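Local structure of hypothetical membrane protein (Corynebacterium glutamicum, 6JSB) at residues E18-Y23 / F95-D100; D44-T49 / R55-P60. The protein binds heme through its HtaA-family domain and probably passes it along the heme-uptake machinery of the corynebacterial cell envelope. All coordinates share one frame; numbering follows the deposited sequence.

Overall arrangement
Interaction 1 brings helix 18-24 against the beginning of strand 95-109 in a buried contact at the heme, whereas interaction 2 is a beta hairpin, strand 47-49 with strand 56-65, in the same curled antiparallel sheet. Their centres lie about 16 Å apart. Along the chain the hairpin is nested inside the loop that interaction 1 closes, and strand 68-81 joins the two within the sheet, pairing with 56-65 and with 95-109. They meet directly where Asn21 of the heme-side helix packs on Phe57 and Arg55. The hairpin thus lies next to the helix that supplies the axial heme ligand, and the Phe57 side chain lies about 12 Å from the heme, between nearest atoms.

Interaction 1: residues E18-Y23 / F95-D100; sequences ESFNNY and FILDLD. With HEM (protoporphyrin IX containing Fe), chain C.
The heme site of the HtaA domain is built here from helix 18-24 and the start of strand 95-109, with Tyr23 and Leu97 meeting over one face of the porphyrin. Tyr23 OH binds the iron at 2.1 Å as the axial ligand, and His80 is hydrogen-bonded to the same oxygen from the second shell. The tyrosine ring leans over the porphyrin, with heme C4D lying over one of its faces toward the rim. Leu97 CD1 comes to 3.6 Å from Tyr23 OH and also touches the porphyrin at C4C, giving the ligating oxygen an apolar neighbour. Leu97 belongs to a classic beta bulge, in which it and Ile96 both face Gly79 of the adjoining strand; Ile96 CD1 rests on the heme vinyl carbon CBB at 3.7 Å. One helical turn before the ligand, Ser19 OG donates a 2.6 Å hydrogen bond to heme propionate O2D. Phe20 holds CG anti to its own N (chi1 178°), which carries the ring toward the strand. There CE2 meets Leu99 CD2 at 3.9 Å, while CD1 reaches the heme methyl CMD at 3.6 Å. Trp77 packs edge-to-face with the Phe20 ring, and Tyr177, itself hydrogen-bonded to the heme, touches it too.

Interaction 2: residues D44-T49 / R55-P60; sequences DGVETT and REFTWP
Thr48 OG1 sits between Arg55 and the backbone of Glu56, donating to Glu56 O at 2.8 Å and accepting from Arg55 NH1 at 2.9 Å. With chi1 at -176°, the hydroxyl lies opposite the threonine's own N and is directed at both partners. It lies near the guanidinium plane, at the edge of that group, and the NH1 bond is bent (143° at the hydrogen); Arg55 NE is salt-bridged to Glu25. Glu56 O also accepts from Thr49 N, a longer bond of 3.3 Å, and the two donors approach from opposite faces of the carbonyl plane. Glu56 N returns a bond to Thr49 O, and farther along Glu47 and Thr58 exchange a backbone pair, Thr58 N to Glu47 O being 2.9 Å. These make the antiparallel ladder of a beta hairpin, with Thr48 and Phe57 forming the non-hydrogen-bonded pair between the two hydrogen-bonded ones. On the face bearing Glu47 and Thr58, a water bridges Gly45 O and Thr58 OG1. On the face bearing Thr48 and Phe57, Thr48 OG1 is 3.5 Å from Phe57 CD2, and Arg55 CG lies over one face of that ring. Val46 CG2 makes an off-centre CH-pi contact with the six-membered ring of Trp59, 3.6 Å from CE3, while its CG1 touches Phe57; Val75 of strand 68-81 packs on all three. Beyond them, Pro60 CD abuts Gly45 O at 3.5 Å.

Interaction 1: residues E18-Y23 / F95-D100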
loop_
_atom_site.group_PDB
_atom_site.type_symbol
_atom_site.label_atom_id
_atom_site.label_comp_id
_atom_site.label_asym_id
_atom_site.label_seq_id
_atom_site.Cartn_x
_atom_site.Cartn_y
_atom_site.Cartn_z
ATOM N N GLU A 18 5.176 9.247 3.042
ATOM C CA GLU A 18 5.907 9.526 4.296
ATOM C C GLU A 18 5.128 10.450 5.204
ATOM O O GLU A 18 5.113 10.250 6.438
ATOM C CB GLU A 18 7.276 10.134 4.020
ATOM C CG GLU A 18 8.196 9.162 3.332
ATOM C CD GLU A 18 9.464 9.846 2.858
ATOM O OE1 GLU A 18 10.439 9.121 2.652
ATOM O OE2 GLU A 18 9.473 11.060 2.629
ATOM N N SER A 19 4.495 11.495 4.631
ATOM C CA SER A 19 3.833 12.459 5.512
ATOM C C SER A 19 2.596 11.831 6.149
ATOM O O SER A 19 2.175 12.277 7.213
ATOM C CB SER A 19 3.500 13.754 4.729
ATOM O OG SER A 19 2.561 13.523 3.641
ATOM N N PHE A 20 2.060 10.753 5.542
ATOM C CA PHE A 20 0.899 10.085 6.139
ATOM C C PHE A 20 1.371 9.277 7.347
ATOM O O PHE A 20 0.773 9.330 8.433
ATOM C CB PHE A 20 0.214 9.155 5.121
ATOM C CG PHE A 20 -0.958 8.438 5.747
ATOM C CD1 PHE A 20 -2.102 9.168 6.118
ATOM C CD2 PHE A 20 -0.886 7.087 5.967
ATOM C CE1 PHE A 20 -3.181 8.510 6.741
ATOM C CE2 PHE A 20 -1.968 6.399 6.563
ATOM C CZ PHE A 20 -3.106 7.132 6.960
ATOM N N ASN A 21 2.487 8.550 7.186
ATOM C CA ASN A 21 3.019 7.809 8.342
ATOM C C ASN A 21 3.444 8.748 9.454
ATOM O O ASN A 21 3.231 8.463 10.644
ATOM C CB ASN A 21 4.233 6.955 7.933
ATOM C CG ASN A 21 3.849 5.879 6.884
ATOM O OD1 ASN A 21 2.787 5.267 6.965
ATOM N ND2 ASN A 21 4.764 5.617 5.944
ATOM N N ASN A 22 4.052 9.868 9.094
ATOM C CA ASN A 22 4.418 10.887 10.102
ATOM C C ASN A 22 3.196 11.387 10.867
ATOM O O ASN A 22 3.214 11.550 12.092
ATOM C CB ASN A 22 5.082 12.059 9.387
ATOM C CG ASN A 22 5.603 13.081 10.366
ATOM O OD1 ASN A 22 6.483 12.750 11.152
ATOM N ND2 ASN A 22 5.080 14.298 10.348
ATOM N N TYR A 23 2.103 11.671 10.147
ATOM C CA TYR A 23 0.882 12.138 10.797
ATOM C C TYR A 23 0.251 11.034 11.648
ATOM O O TYR A 23 -0.139 11.280 12.797
ATOM C CB TYR A 23 -0.080 12.597 9.689
ATOM C CG TYR A 23 -1.530 12.392 10.014
ATOM C CD1 TYR A 23 -2.200 13.268 10.874
ATOM C CD2 TYR A 23 -2.262 11.384 9.385
ATOM C CE1 TYR A 23 -3.626 13.057 11.134
ATOM C CE2 TYR A 23 -3.634 11.199 9.625
ATOM C CZ TYR A 23 -4.275 12.030 10.499
ATOM O OH TYR A 23 -5.601 11.860 10.768
ATOM N N PHE A 95 -11.348 2.963 16.415
ATOM C CA PHE A 95 -10.443 3.892 15.749
ATOM C C PHE A 95 -11.196 4.595 14.611
ATOM O O PHE A 95 -11.687 3.946 13.676
ATOM C CB PHE A 95 -9.232 3.146 15.200
ATOM C CG PHE A 95 -8.253 2.741 16.258
ATOM C CD1 PHE A 95 -7.458 3.691 16.842
ATOM C CD2 PHE A 95 -8.137 1.400 16.645
ATOM C CE1 PHE A 95 -6.495 3.297 17.799
ATOM C CE2 PHE A 95 -7.199 0.999 17.625
ATOM C CZ PHE A 95 -6.385 1.971 18.196
ATOM N N ILE A 96 -11.321 5.911 14.699
ATOM C CA ILE A 96 -12.000 6.618 13.592
ATOM C C ILE A 96 -11.239 6.478 12.288
ATOM O O ILE A 96 -11.850 6.378 11.204
ATOM C CB ILE A 96 -12.220 8.088 13.974
ATOM C CG1 ILE A 96 -13.279 8.103 15.108
ATOM C CG2 ILE A 96 -12.716 8.846 12.749
ATOM C CD1 ILE A 96 -13.439 9.490 15.795
ATOM N N LEU A 97 -9.904 6.519 12.339
ATOM C CA LEU A 97 -9.062 6.261 11.190
ATOM C C LEU A 97 -8.630 4.801 11.316
ATOM O O LEU A 97 -7.969 4.399 12.299
ATOM C CB LEU A 97 -7.867 7.227 11.140
ATOM C CG LEU A 97 -7.022 7.152 9.869
ATOM C CD1 LEU A 97 -6.125 8.390 9.932
ATOM C CD2 LEU A 97 -6.166 5.856 9.825
ATOM N N ASP A 98 -9.061 3.970 10.367
ATOM C CA ASP A 98 -8.727 2.545 10.454
ATOM C C ASP A 98 -8.611 2.053 9.017
ATOM O O ASP A 98 -9.623 1.887 8.327
ATOM C CB ASP A 98 -9.807 1.788 11.246
ATOM C CG ASP A 98 -9.417 0.358 11.577
ATOM O OD1 ASP A 98 -8.740 -0.300 10.755
ATOM O OD2 ASP A 98 -9.844 -0.165 12.663
ATOM N N LEU A 99 -7.375 1.901 8.573
ATOM C CA LEU A 99 -7.033 1.732 7.152
ATOM C C LEU A 99 -6.142 0.501 6.976
ATOM O O LEU A 99 -5.181 0.308 7.729
ATOM C CB LEU A 99 -6.246 2.976 6.676
ATOM C CG LEU A 99 -5.585 2.857 5.295
ATOM C CD1 LEU A 99 -6.595 2.759 4.138
ATOM C CD2 LEU A 99 -4.713 4.116 5.068
ATOM N N ASP A 100 -6.443 -0.332 5.991
ATOM C CA ASP A 100 -5.641 -1.524 5.761
ATOM C C ASP A 100 -5.422 -1.661 4.268
ATOM O O ASP A 100 -6.394 -1.559 3.502
ATOM C CB ASP A 100 -6.359 -2.754 6.278
ATOM C CG ASP A 100 -5.467 -3.952 6.315
ATOM O OD1 ASP A 100 -4.910 -4.286 7.404
ATOM O OD2 ASP A 100 -5.323 -4.618 5.265
HETATM C CHA HEM C . -4.472 14.877 8.028
HETATM C CHB HEM C . -7.283 15.257 11.958
HETATM C CHC HEM C . -9.749 11.312 10.458
HETATM C CHD HEM C . -6.682 10.755 6.679
HETATM C C1A HEM C . -5.085 15.346 9.173
HETATM C C2A HEM C . -4.760 16.620 9.787
HETATM C C3A HEM C . -5.521 16.755 10.899
HETATM C C4A HEM C . -6.348 15.552 10.984
HETATM C CMA HEM C . -5.539 17.944 11.907
HETATM C CAA HEM C . -3.724 17.611 9.214
HETATM C CBA HEM C . -2.374 17.385 9.880
HETATM C CGA HEM C . -1.303 18.099 9.087
HETATM O O1A HEM C . -0.134 18.119 9.564
HETATM O O2A HEM C . -1.630 18.626 7.976
HETATM C C1B HEM C . -8.178 14.226 11.892
HETATM C C2B HEM C . -9.225 13.958 12.879
HETATM C C3B HEM C . -9.914 12.878 12.470
HETATM C C4B HEM C . -9.317 12.389 11.220
HETATM C CMB HEM C . -9.446 14.869 14.120
HETATM C CAB HEM C . -11.126 12.161 13.136
HETATM C CBB HEM C . -11.395 12.301 14.438
HETATM C C1C HEM C . -9.136 10.799 9.310
HETATM C C2C HEM C . -9.549 9.617 8.592
HETATM C C3C HEM C . -8.683 9.419 7.570
HETATM C C4C HEM C . -7.730 10.525 7.575
HETATM C CMC HEM C . -10.699 8.665 9.013
HETATM C CAC HEM C . -8.780 8.226 6.635
HETATM C CBC HEM C . -7.661 7.737 6.119
HETATM C C1D HEM C . -5.835 11.841 6.729
HETATM C C2D HEM C . -4.795 12.110 5.762
HETATM C C3D HEM C . -4.163 13.250 6.111
HETATM C C4D HEM C . -4.774 13.734 7.338
HETATM C CMD HEM C . -4.558 11.229 4.517
HETATM C CAD HEM C . -2.975 13.910 5.344
HETATM C CBD HEM C . -1.680 13.436 6.053
HETATM C CGD HEM C . -0.502 14.036 5.288
HETATM O O1D HEM C . -0.295 15.289 5.443
HETATM O O2D HEM C . 0.168 13.246 4.537
HETATM N NA HEM C . -6.093 14.696 9.915
HETATM N NB HEM C . -8.247 13.232 10.939
HETATM N NC HEM C . -8.034 11.341 8.642
HETATM N ND HEM C . -5.765 12.833 7.669
HETATM FE FE HEM C . -6.928 12.805 9.398
#

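Interaction 2: residues D44-T49 / R55-P60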
loop_
_atom_site.group_PDB
_atom_site.type_symbol
_atom_site.label_atom_id
_atom_site.label_comp_id
_atom_site.label_asym_id
_atom_site.label_seq_id
_atom_site.Cartn_x
_atom_site.Cartn_y
_atom_site.Cartn_z
ATOM N N ASP A 44 2.261 -10.709 6.860
ATOM C CA ASP A 44 2.266 -11.510 5.639
ATOM C C ASP A 44 3.449 -11.153 4.740
ATOM O O ASP A 44 3.350 -11.196 3.508
ATOM C CB ASP A 44 0.928 -11.378 4.872
ATOM C CG ASP A 44 -0.276 -11.936 5.692
ATOM O OD1 ASP A 44 -0.083 -12.870 6.487
ATOM O OD2 ASP A 44 -1.425 -11.448 5.572
ATOM N N GLY A 45 4.596 -10.904 5.354
ATOM C CA GLY A 45 5.804 -10.788 4.563
ATOM C C GLY A 45 6.286 -9.362 4.399
ATOM O O GLY A 45 7.406 -9.165 3.929
ATOM N N VAL A 46 5.487 -8.364 4.760
ATOM C CA VAL A 46 6.002 -6.993 4.732
ATOM C C VAL A 46 7.097 -6.874 5.782
ATOM O O VAL A 46 6.969 -7.387 6.898
ATOM C CB VAL A 46 4.873 -5.979 4.989
ATOM C CG1 VAL A 46 5.442 -4.606 5.301
ATOM C CG2 VAL A 46 3.980 -5.875 3.753
ATOM N N GLU A 47 8.179 -6.200 5.422
ATOM C CA GLU A 47 9.188 -5.773 6.376
ATOM C C GLU A 47 9.145 -4.259 6.508
ATOM O O GLU A 47 8.851 -3.532 5.546
ATOM C CB GLU A 47 10.583 -6.195 5.904
ATOM C CG GLU A 47 10.732 -7.684 5.647
ATOM C CD GLU A 47 11.104 -8.466 6.888
ATOM O OE1 GLU A 47 11.141 -7.859 7.991
ATOM O OE2 GLU A 47 11.361 -9.691 6.757
ATOM N N THR A 48 9.439 -3.763 7.709
ATOM C CA THR A 48 9.357 -2.309 7.880
ATOM C C THR A 48 10.505 -1.890 8.772
ATOM O O THR A 48 10.962 -2.679 9.620
ATOM C CB THR A 48 8.003 -1.864 8.465
ATOM O OG1 THR A 48 7.897 -0.432 8.533
ATOM C CG2 THR A 48 7.774 -2.451 9.841
ATOM N N THR A 49 10.999 -0.688 8.531
ATOM C CA THR A 49 12.021 -0.084 9.398
ATOM C C THR A 49 11.690 1.377 9.554
ATOM O O THR A 49 11.050 1.979 8.698
ATOM C CB THR A 49 13.450 -0.182 8.821
ATOM O OG1 THR A 49 13.521 0.450 7.525
ATOM C CG2 THR A 49 13.899 -1.662 8.607
ATOM N N ARG A 55 9.788 6.000 8.018
ATOM C CA ARG A 55 9.369 4.615 7.920
ATOM C C ARG A 55 9.407 4.168 6.463
ATOM O O ARG A 55 8.997 4.910 5.531
ATOM C CB ARG A 55 7.941 4.440 8.461
ATOM C CG ARG A 55 7.473 2.956 8.404
ATOM C CD ARG A 55 6.132 2.856 9.135
ATOM N NE ARG A 55 6.209 2.990 10.622
ATOM C CZ ARG A 55 6.459 1.968 11.427
ATOM N NH1 ARG A 55 6.808 0.760 10.949
ATOM N NH2 ARG A 55 6.364 2.154 12.756
ATOM N N GLU A 56 9.846 2.935 6.288
ATOM C CA GLU A 56 9.859 2.294 4.947
ATOM C C GLU A 56 9.136 0.965 5.026
ATOM O O GLU A 56 9.092 0.316 6.096
ATOM C CB GLU A 56 11.331 2.047 4.515
ATOM C CG GLU A 56 12.066 3.374 4.262
ATOM C CD GLU A 56 13.494 3.159 3.806
ATOM O OE1 GLU A 56 14.347 3.078 4.679
ATOM O OE2 GLU A 56 13.753 3.035 2.573
ATOM N N PHE A 57 8.542 0.539 3.897
ATOM C CA PHE A 57 7.970 -0.799 3.822
ATOM C C PHE A 57 8.534 -1.528 2.622
ATOM O O PHE A 57 8.598 -0.935 1.528
ATOM C CB PHE A 57 6.407 -0.763 3.604
ATOM C CG PHE A 57 5.624 -0.049 4.657
ATOM C CD1 PHE A 57 4.956 1.135 4.331
ATOM C CD2 PHE A 57 5.515 -0.579 5.944
ATOM C CE1 PHE A 57 4.178 1.824 5.296
ATOM C CE2 PHE A 57 4.747 0.071 6.870
ATOM C CZ PHE A 57 4.098 1.279 6.576
ATOM N N THR A 58 8.886 -2.806 2.787
ATOM C CA THR A 58 9.154 -3.624 1.599
ATOM C C THR A 58 8.050 -4.669 1.515
ATOM O O THR A 58 7.614 -5.199 2.544
ATOM C CB THR A 58 10.518 -4.341 1.613
ATOM O OG1 THR A 58 10.479 -5.387 2.589
ATOM C CG2 THR A 58 11.631 -3.358 1.908
ATOM N N TRP A 59 7.553 -4.913 0.316
ATOM C CA TRP A 59 6.461 -5.820 0.073
ATOM C C TRP A 59 6.990 -7.000 -0.729
ATOM O O TRP A 59 7.707 -6.775 -1.725
ATOM C CB TRP A 59 5.330 -5.103 -0.740
ATOM C CG TRP A 59 4.793 -3.823 -0.091
ATOM C CD1 TRP A 59 5.411 -2.594 -0.053
ATOM C CD2 TRP A 59 3.509 -3.646 0.553
ATOM N NE1 TRP A 59 4.605 -1.662 0.583
ATOM C CE2 TRP A 59 3.438 -2.285 0.975
ATOM C CE3 TRP A 59 2.437 -4.513 0.816
ATOM C CZ2 TRP A 59 2.331 -1.753 1.589
ATOM C CZ3 TRP A 59 1.295 -3.979 1.478
ATOM C CH2 TRP A 59 1.260 -2.618 1.857
ATOM N N PRO A 60 6.660 -8.244 -0.365
ATOM C CA PRO A 60 7.267 -9.387 -1.047
ATOM C C PRO A 60 6.601 -9.634 -2.389
ATOM O O PRO A 60 5.385 -9.592 -2.503
ATOM C CB PRO A 60 7.003 -10.555 -0.073
ATOM C CG PRO A 60 5.665 -10.145 0.639
ATOM C CD PRO A 60 5.829 -8.643 0.803
HETATM O O HOH W 1 9.175 -7.809 2.017
HETATM O O HOH W 2 13.624 3.188 7.477
#